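Local coordinates for Lmo0794 protein (Listeria monocytogenes, PDB 3EW7) that is of unknown function but, as a Rossmann-fold relative of NAD(P)-dependent oxidoreductases, probably binds a dinucleotide and may act as an oxidoreductase, at residues E26-V31 and S60-V65; D50-T55 and H79-D84; D67-G70 and D74-E77. The protein carries 3 engineered substitutions. One frame throughout, in Å; residues are numbered along the deposited sequence.

Interaction 1: E26-V31 and S60-V65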
loop_
_atom_site.group_PDB
_atom_site.type_symbol
_atom_site.label_atom_id
_atom_site.label_comp_id
_atom_site.label_asym_id
_atom_site.label_seq_id
_atom_site.Cartn_x
_atom_site.Cartn_y
_atom_site.Cartn_z
ATOM N N GLU A 26 15.499 1.378 0.275
ATOM C CA GLU A 26 15.638 0.109 -0.434
ATOM C C GLU A 26 14.216 -0.364 -0.700
ATOM O O GLU A 26 13.541 -0.880 0.194
ATOM C CB GLU A 26 16.366 -0.930 0.412
ATOM C CG GLU A 26 17.809 -0.605 0.717
ATOM C CD GLU A 26 18.460 -1.660 1.603
ATOM O OE1 GLU A 26 19.554 -1.391 2.152
ATOM O OE2 GLU A 26 17.877 -2.763 1.747
ATOM N N VAL A 27 13.770 -0.179 -1.934
ATOM C CA VAL A 27 12.422 -0.537 -2.332
ATOM C C VAL A 27 12.295 -1.932 -2.914
ATOM O O VAL A 27 13.107 -2.336 -3.744
ATOM C CB VAL A 27 11.901 0.467 -3.384
ATOM C CG1 VAL A 27 10.569 0.011 -3.937
ATOM C CG2 VAL A 27 11.773 1.843 -2.772
ATOM N N THR A 28 11.281 -2.670 -2.470
ATOM C CA THR A 28 11.017 -3.999 -3.009
ATOM C C THR A 28 9.656 -3.946 -3.685
ATOM O O THR A 28 8.665 -3.550 -3.070
ATOM C CB THR A 28 10.966 -5.099 -1.930
ATOM O OG1 THR A 28 12.293 -5.410 -1.496
ATOM C CG2 THR A 28 10.330 -6.369 -2.492
ATOM N N ALA A 29 9.618 -4.324 -4.959
ATOM C CA ALA A 29 8.372 -4.335 -5.705
ATOM C C ALA A 29 7.750 -5.718 -5.538
ATOM O O ALA A 29 8.357 -6.728 -5.894
ATOM C CB ALA A 29 8.629 -4.041 -7.177
ATOM N N ILE A 30 6.550 -5.758 -4.970
ATOM C CA ILE A 30 5.839 -7.005 -4.757
ATOM C C ILE A 30 4.718 -7.020 -5.785
ATOM O O ILE A 30 3.795 -6.201 -5.730
ATOM C CB ILE A 30 5.287 -7.056 -3.330
ATOM C CG1 ILE A 30 6.453 -6.955 -2.341
ATOM C CG2 ILE A 30 4.508 -8.340 -3.107
ATOM C CD1 ILE A 30 6.035 -6.837 -0.899
ATOM N N VAL A 31 4.818 -7.955 -6.731
ATOM C CA VAL A 31 3.860 -8.058 -7.827
ATOM C C VAL A 31 3.545 -9.472 -8.311
ATOM O O VAL A 31 4.264 -10.427 -8.005
ATOM C CB VAL A 31 4.370 -7.271 -9.025
ATOM C CG1 VAL A 31 4.371 -5.783 -8.698
ATOM C CG2 VAL A 31 5.780 -7.750 -9.381
ATOM N N SER A 60 8.162 -9.696 6.775
ATOM C CA SER A 60 9.036 -9.205 7.830
ATOM C C SER A 60 10.434 -8.843 7.325
ATOM O O SER A 60 11.314 -8.486 8.103
ATOM C CB SER A 60 9.111 -10.236 8.958
ATOM O OG SER A 60 9.331 -11.536 8.444
ATOM N N ASP A 61 10.638 -8.945 6.018
ATOM C CA ASP A 61 11.914 -8.574 5.419
ATOM C C ASP A 61 11.918 -7.057 5.337
ATOM O O ASP A 61 12.968 -6.423 5.241
ATOM C CB ASP A 61 12.006 -9.129 3.999
ATOM C CG ASP A 61 12.899 -10.334 3.897
ATOM O OD1 ASP A 61 12.970 -11.108 4.882
ATOM O OD2 ASP A 61 13.515 -10.510 2.822
ATOM N N GLN A 62 10.716 -6.488 5.392
ATOM C CA GLN A 62 10.503 -5.051 5.262
ATOM C C GLN A 62 10.171 -4.309 6.542
ATOM O O GLN A 62 9.586 -4.870 7.466
ATOM C CB GLN A 62 9.365 -4.821 4.272
ATOM C CG GLN A 62 9.433 -5.715 3.060
ATOM C CD GLN A 62 10.612 -5.388 2.168
ATOM O OE1 GLN A 62 10.894 -6.111 1.219
ATOM N NE2 GLN A 62 11.302 -4.292 2.462
ATOM N N ASN A 63 10.531 -3.030 6.579
ATOM C CA ASN A 63 10.245 -2.175 7.726
ATOM C C ASN A 63 8.830 -1.636 7.541
ATOM O O ASN A 63 8.125 -1.337 8.506
ATOM C CB ASN A 63 11.250 -1.013 7.801
ATOM C CG ASN A 63 12.668 -1.482 8.107
ATOM O OD1 ASN A 63 13.582 -1.340 7.283
ATOM N ND2 ASN A 63 12.855 -2.055 9.296
ATOM N N VAL A 64 8.422 -1.520 6.279
ATOM C CA VAL A 64 7.097 -1.035 5.922
ATOM C C VAL A 64 6.578 -1.729 4.684
ATOM O O VAL A 64 7.308 -1.932 3.723
ATOM C CB VAL A 64 7.098 0.477 5.617
ATOM C CG1 VAL A 64 5.765 0.879 4.980
ATOM C CG2 VAL A 64 7.306 1.266 6.898
ATOM N N VAL A 65 5.307 -2.092 4.714
ATOM C CA VAL A 65 4.677 -2.720 3.563
ATOM C C VAL A 65 3.509 -1.833 3.126
ATOM O O VAL A 65 2.518 -1.683 3.852
ATOM C CB VAL A 65 4.152 -4.136 3.900
ATOM C CG1 VAL A 65 3.448 -4.733 2.692
ATOM C CG2 VAL A 65 5.302 -5.032 4.322
HETATM O O HOH W 1 13.052 -3.438 0.511
#
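Q62, in the loop just before strand 64-67, reaches T28 of strand 26-31; both strands belong to the parallel Rossmann sheet, with strand 2-6 between them. The backbones accordingly stay 8.4 Å apart at their nearest CA atoms, T28 and Q62, and the contact is made by side chains and one water. Q62 has the largest share of the buried surface, and its side chain also touches K2 of the intervening strand. Its chain bends at the second torsion (chi2 -68°), which turns the amide toward the T28 side chain. There the amide oxygen OE1 lies 3.1 Å from OG1 of T28, within hydrogen-bonding distance. T28 has its methyl anti to the backbone N, which leaves OG1 beside that N, facing the amide oxygen and the water.

I30, two residues further along the strand, adds a looser apolar border. Its CD1 comes within 4.9 Å of V65 CG1, and both side chains also rest on I6. I30 and V65 thus lie further along their strands, while T28, Q62 and the water sit nearer the end where strand 26-31 starts. At that end, a single water ties the pieces together: it donates to E26 O at 2.6 Å, accepts from Q62 NE2 at 2.8 Å, and lies 2.9 Å from T28 OG1.

Interaction 2: D50-T55 and H79-D84; sequences DIFDLT and HVTSLD
The loop after strand 45-48 turns through a short 3-10 segment, 51-53, and comes closest to the first turns of helix 79-90 at F52 and S82, whose CA atoms are 5.9 Å apart. An Asx turn shapes its start: D50 OD2 accepts the backbone N-H of F52 at 3.1 Å, and the donor stands well above the carboxylate plane rather than in it. D53 N bonds back to D50 O and L54 N to I51 O, which winds the loop so that I51 and F52 both meet the helix.

S82 sits between the two side chains. Its CB lies over one face of the F52 ring, 4.0 Å from the centroid and 30° off the normal, in a CH-pi contact. I51 closes on the same carbon with two branches, CD1 at 3.7 Å from S82 CB and CG2 equally near. With CG1 anti to the backbone N (chi1 -170°) and the chain extended beyond it, I51 carries CD1 to the helix. T81 crosses F52 at about a right angle, with CG2 at the ring edge, although the modelled separation there is too short to be trusted.

The serine hydroxyl turns back to K78 O, just before the helix, in a hydrogen bond. L54 O accepts from H85 NE2, one residue beyond segment 79-84, a polar tie between the same loop and helix. Since no hydrogen bond joins the two segments themselves, the grip between them rests on shape and dispersion: S82 presents its CH2 to the loop while its hydroxyl bonds to the residue just ahead of the helix.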
loop_
_atom_site.group_PDB
_atom_site.type_symbol
_atom_site.label_atom_id
_atom_site.label_comp_id
_atom_site.label_asym_id
_atom_site.label_seq_id
_atom_site.Cartn_x
_atom_site.Cartn_y
_atom_site.Cartn_z
ATOM N N ASP A 50 1.667 -12.921 -5.519
ATOM C CA ASP A 50 0.384 -12.256 -5.430
ATOM C C ASP A 50 0.163 -11.998 -3.955
ATOM O O ASP A 50 0.686 -12.721 -3.111
ATOM C CB ASP A 50 -0.737 -13.132 -5.978
ATOM C CG ASP A 50 -2.114 -12.540 -5.717
ATOM O OD1 ASP A 50 -2.399 -11.414 -6.200
ATOM O OD2 ASP A 50 -2.912 -13.208 -5.017
ATOM N N ILE A 51 -0.614 -10.969 -3.650
ATOM C CA ILE A 51 -0.890 -10.587 -2.277
ATOM C C ILE A 51 -1.416 -11.752 -1.429
ATOM O O ILE A 51 -0.997 -11.956 -0.288
ATOM C CB ILE A 51 -1.886 -9.402 -2.264
ATOM C CG1 ILE A 51 -2.006 -8.825 -0.862
ATOM C CG2 ILE A 51 -3.232 -9.846 -2.798
ATOM C CD1 ILE A 51 -2.802 -7.552 -0.826
ATOM N N PHE A 52 -2.316 -12.532 -2.008
ATOM C CA PHE A 52 -2.919 -13.657 -1.308
ATOM C C PHE A 52 -1.951 -14.742 -0.866
ATOM O O PHE A 52 -2.239 -15.480 0.075
ATOM C CB PHE A 52 -4.014 -14.261 -2.185
ATOM C CG PHE A 52 -5.274 -13.460 -2.195
ATOM C CD1 PHE A 52 -6.104 -13.445 -1.081
ATOM C CD2 PHE A 52 -5.607 -12.673 -3.291
ATOM C CE1 PHE A 52 -7.250 -12.658 -1.054
ATOM C CE2 PHE A 52 -6.764 -11.870 -3.271
ATOM C CZ PHE A 52 -7.583 -11.867 -2.150
ATOM N N ASP A 53 -0.803 -14.833 -1.532
ATOM C CA ASP A 53 0.193 -15.851 -1.205
ATOM C C ASP A 53 1.267 -15.369 -0.248
ATOM O O ASP A 53 2.160 -16.131 0.122
ATOM C CB ASP A 53 0.892 -16.352 -2.469
ATOM C CG ASP A 53 -0.077 -16.804 -3.526
ATOM O OD1 ASP A 53 -1.028 -17.542 -3.186
ATOM O OD2 ASP A 53 0.128 -16.424 -4.699
ATOM N N LEU A 54 1.198 -14.104 0.140
ATOM C CA LEU A 54 2.190 -13.542 1.045
ATOM C C LEU A 54 2.192 -14.163 2.448
ATOM O O LEU A 54 1.145 -14.278 3.101
ATOM C CB LEU A 54 1.984 -12.033 1.130
ATOM C CG LEU A 54 2.850 -11.158 0.223
ATOM C CD1 LEU A 54 3.262 -11.921 -1.024
ATOM C CD2 LEU A 54 2.085 -9.892 -0.114
ATOM N N THR A 55 3.375 -14.564 2.907
ATOM C CA THR A 55 3.516 -15.159 4.236
ATOM C C THR A 55 4.319 -14.215 5.100
ATOM O O THR A 55 5.153 -13.472 4.587
ATOM C CB THR A 55 4.298 -16.464 4.199
ATOM O OG1 THR A 55 5.662 -16.175 3.864
ATOM C CG2 THR A 55 3.710 -17.415 3.165
ATOM N N HIS A 79 -10.472 -6.489 -2.694
ATOM C CA HIS A 79 -9.839 -5.600 -1.721
ATOM C C HIS A 79 -10.009 -6.002 -0.263
ATOM O O HIS A 79 -9.032 -6.197 0.454
ATOM C CB HIS A 79 -10.338 -4.168 -1.910
ATOM C CG HIS A 79 -9.570 -3.406 -2.936
ATOM N ND1 HIS A 79 -10.095 -3.067 -4.164
ATOM C CD2 HIS A 79 -8.295 -2.949 -2.934
ATOM C CE1 HIS A 79 -9.178 -2.432 -4.872
ATOM N NE2 HIS A 79 -8.077 -2.348 -4.146
ATOM N N VAL A 80 -11.253 -6.104 0.176
ATOM C CA VAL A 80 -11.548 -6.478 1.547
ATOM C C VAL A 80 -10.971 -7.854 1.872
ATOM O O VAL A 80 -10.451 -8.088 2.962
ATOM C CB VAL A 80 -13.079 -6.485 1.781
ATOM C CG1 VAL A 80 -13.776 -7.082 0.558
ATOM C CG2 VAL A 80 -13.419 -7.283 3.044
ATOM N N THR A 81 -11.046 -8.753 0.906
ATOM C CA THR A 81 -10.554 -10.103 1.108
ATOM C C THR A 81 -9.031 -10.235 1.240
ATOM O O THR A 81 -8.546 -10.945 2.127
ATOM C CB THR A 81 -11.104 -11.026 -0.009
ATOM O OG1 THR A 81 -12.257 -11.719 0.485
ATOM C CG2 THR A 81 -10.084 -12.028 -0.443
ATOM N N SER A 82 -8.288 -9.556 0.371
ATOM C CA SER A 82 -6.828 -9.605 0.413
ATOM C C SER A 82 -6.283 -8.938 1.671
ATOM O O SER A 82 -5.281 -9.374 2.232
ATOM C CB SER A 82 -6.234 -8.925 -0.823
ATOM O OG SER A 82 -6.773 -7.629 -0.997
ATOM N N LEU A 83 -6.935 -7.872 2.111
ATOM C CA LEU A 83 -6.477 -7.200 3.310
ATOM C C LEU A 83 -6.689 -8.142 4.485
ATOM O O LEU A 83 -5.841 -8.242 5.374
ATOM C CB LEU A 83 -7.238 -5.889 3.533
ATOM C CG LEU A 83 -6.876 -5.116 4.812
ATOM C CD1 LEU A 83 -5.362 -4.925 4.900
ATOM C CD2 LEU A 83 -7.594 -3.771 4.823
ATOM N N ASP A 84 -7.820 -8.841 4.487
ATOM C CA ASP A 84 -8.104 -9.771 5.565
ATOM C C ASP A 84 -6.946 -10.750 5.682
ATOM O O ASP A 84 -6.503 -11.054 6.792
ATOM C CB ASP A 84 -9.415 -10.517 5.318
ATOM C CG ASP A 84 -10.646 -9.679 5.665
ATOM O OD1 ASP A 84 -10.506 -8.579 6.244
ATOM O OD2 ASP A 84 -11.772 -10.129 5.363
#

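Interaction 3: D67-G70 and D74-E77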
loop_
_atom_site.group_PDB
_atom_site.type_symbol
_atom_site.label_atom_id
_atom_site.label_comp_id
_atom_site.label_asym_id
_atom_site.label_seq_id
_atom_site.Cartn_x
_atom_site.Cartn_y
_atom_site.Cartn_z
ATOM N N ASP A 67 0.375 -1.270 1.074
ATOM C CA ASP A 67 -0.634 -2.038 0.368
ATOM C C ASP A 67 -1.325 -1.128 -0.637
ATOM O O ASP A 67 -2.268 -0.401 -0.300
ATOM C CB ASP A 67 -1.663 -2.633 1.342
ATOM C CG ASP A 67 -2.716 -3.488 0.633
ATOM O OD1 ASP A 67 -2.572 -3.723 -0.589
ATOM O OD2 ASP A 67 -3.682 -3.928 1.296
ATOM N N ALA A 68 -0.821 -1.147 -1.865
ATOM C CA ALA A 68 -1.398 -0.353 -2.928
ATOM C C ALA A 68 -1.955 -1.363 -3.924
ATOM O O ALA A 68 -1.552 -1.423 -5.090
ATOM C CB ALA A 68 -0.343 0.502 -3.565
ATOM N N TYR A 69 -2.877 -2.180 -3.435
ATOM C CA TYR A 69 -3.505 -3.212 -4.236
ATOM C C TYR A 69 -4.621 -2.628 -5.084
ATOM O O TYR A 69 -5.301 -1.683 -4.671
ATOM C CB TYR A 69 -4.079 -4.275 -3.315
ATOM C CG TYR A 69 -4.669 -5.469 -4.018
ATOM C CD1 TYR A 69 -3.846 -6.430 -4.603
ATOM C CD2 TYR A 69 -6.051 -5.679 -4.037
ATOM C CE1 TYR A 69 -4.382 -7.578 -5.179
ATOM C CE2 TYR A 69 -6.596 -6.819 -4.613
ATOM C CZ TYR A 69 -5.757 -7.762 -5.176
ATOM O OH TYR A 69 -6.282 -8.910 -5.715
ATOM N N GLY A 70 -4.812 -3.203 -6.268
ATOM C CA GLY A 70 -5.863 -2.740 -7.157
ATOM C C GLY A 70 -5.348 -2.162 -8.461
ATOM O O GLY A 70 -5.562 -0.989 -8.749
ATOM N N ASP A 74 -10.225 -7.214 -11.654
ATOM C CA ASP A 74 -10.421 -8.314 -10.716
ATOM C C ASP A 74 -9.918 -7.968 -9.325
ATOM O O ASP A 74 -10.563 -8.301 -8.328
ATOM C CB ASP A 74 -9.739 -9.583 -11.225
ATOM C CG ASP A 74 -8.236 -9.533 -11.094
ATOM O OD1 ASP A 74 -7.703 -10.092 -10.109
ATOM O OD2 ASP A 74 -7.592 -8.928 -11.973
ATOM N N GLU A 75 -8.773 -7.297 -9.253
ATOM C CA GLU A 75 -8.229 -6.908 -7.965
ATOM C C GLU A 75 -9.209 -5.955 -7.311
ATOM O O GLU A 75 -9.169 -5.746 -6.109
ATOM C CB GLU A 75 -6.875 -6.214 -8.119
ATOM C CG GLU A 75 -5.779 -7.087 -8.700
ATOM C CD GLU A 75 -4.378 -6.556 -8.420
ATOM O OE1 GLU A 75 -4.236 -5.367 -8.044
ATOM O OE2 GLU A 75 -3.414 -7.336 -8.590
ATOM N N ALA A 76 -10.103 -5.386 -8.111
ATOM C CA ALA A 76 -11.075 -4.432 -7.600
ATOM C C ALA A 76 -12.202 -5.093 -6.829
ATOM O O ALA A 76 -12.962 -4.418 -6.142
ATOM C CB ALA A 76 -11.641 -3.594 -8.743
ATOM N N GLU A 77 -12.318 -6.410 -6.932
ATOM C CA GLU A 77 -13.377 -7.094 -6.202
ATOM C C GLU A 77 -12.791 -7.830 -5.003
ATOM O O GLU A 77 -13.526 -8.329 -4.145
ATOM C CB GLU A 77 -14.077 -8.110 -7.104
ATOM C CG GLU A 77 -14.253 -7.676 -8.537
ATOM C CD GLU A 77 -14.847 -8.781 -9.389
ATOM O OE1 GLU A 77 -14.681 -8.742 -10.627
ATOM O OE2 GLU A 77 -15.484 -9.688 -8.821
#
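Segments 67-70 and 74-77 are two limbs of the loop between strand 64-67 and helix 79-90, closest at G70 and E75, whose CA atoms stand 4.9 Å apart. The first limb leaves its strand in an irregular path, whereas residues 74-76 have helical backbone angles and E77 N closes a turn onto D74 O at 2.9 Å.

The E75 side chain reaches across to the first limb and has the largest buried surface of the contact. CB and the carboxylate meet the same Y69 ring: CB lies over a face, 3.9 Å from the centroid and 30° off the normal, in a CH-pi contact, while the carboxylate stacks with its plane only 14° from that of the ring. OE1 sits 3.6 Å above the ring plane, displaced toward the rim, and CG lies over the phenol oxygen, on the same face. The extended chain beyond CG carries the carboxylate along the ring to the G70 backbone.

The loop starts at the carboxyl-terminal end of the Rossmann sheet strands and leads into helix 79-90, making it the connection of a beta-alpha unit; in Rossmann relatives, and probably here, this end of the strands borders the dinucleotide site. At the backbone angles of G70 a CB would jam against the carbonyl O of Y69, which calls for glycine.

G70 N donates to E75 OE1 at 2.9 Å, approaching nearly along the C-O direction, although the N-H...O angle of 136° is bent. I71 N gives the same oxygen a second hydrogen bond. These two successive amides hold one end of a largely buried carboxylate, and would probably favour its charged form. Y69 is wedged further by H79, whose ring meets it edge-to-face, and D74 OD1 forms a salt bridge with K78 NZ.

In the fold
Interaction 1 bridges two non-adjacent strands, with Q62 at the amino-terminal start of strand 64-67, whereas interactions 2 and 3 lie at and beyond the carboxyl-terminal ends of the strands. Interaction 1 lies about 15 Å from interaction 2 and 17 Å from interaction 3, centre to centre, and meets the former through I30 CG2, 4.2 Å from L54 CD2. Interactions 2 and 3 are closer, with centres about 9 Å apart, and interaction 3 is nested in the chain between the segments of interaction 2. Y69 joins them: its O probably accepts a hydrogen bond from H79 NE2 at 2.9 Å, and its CE1 packs 3.5 Å from I51 CG2.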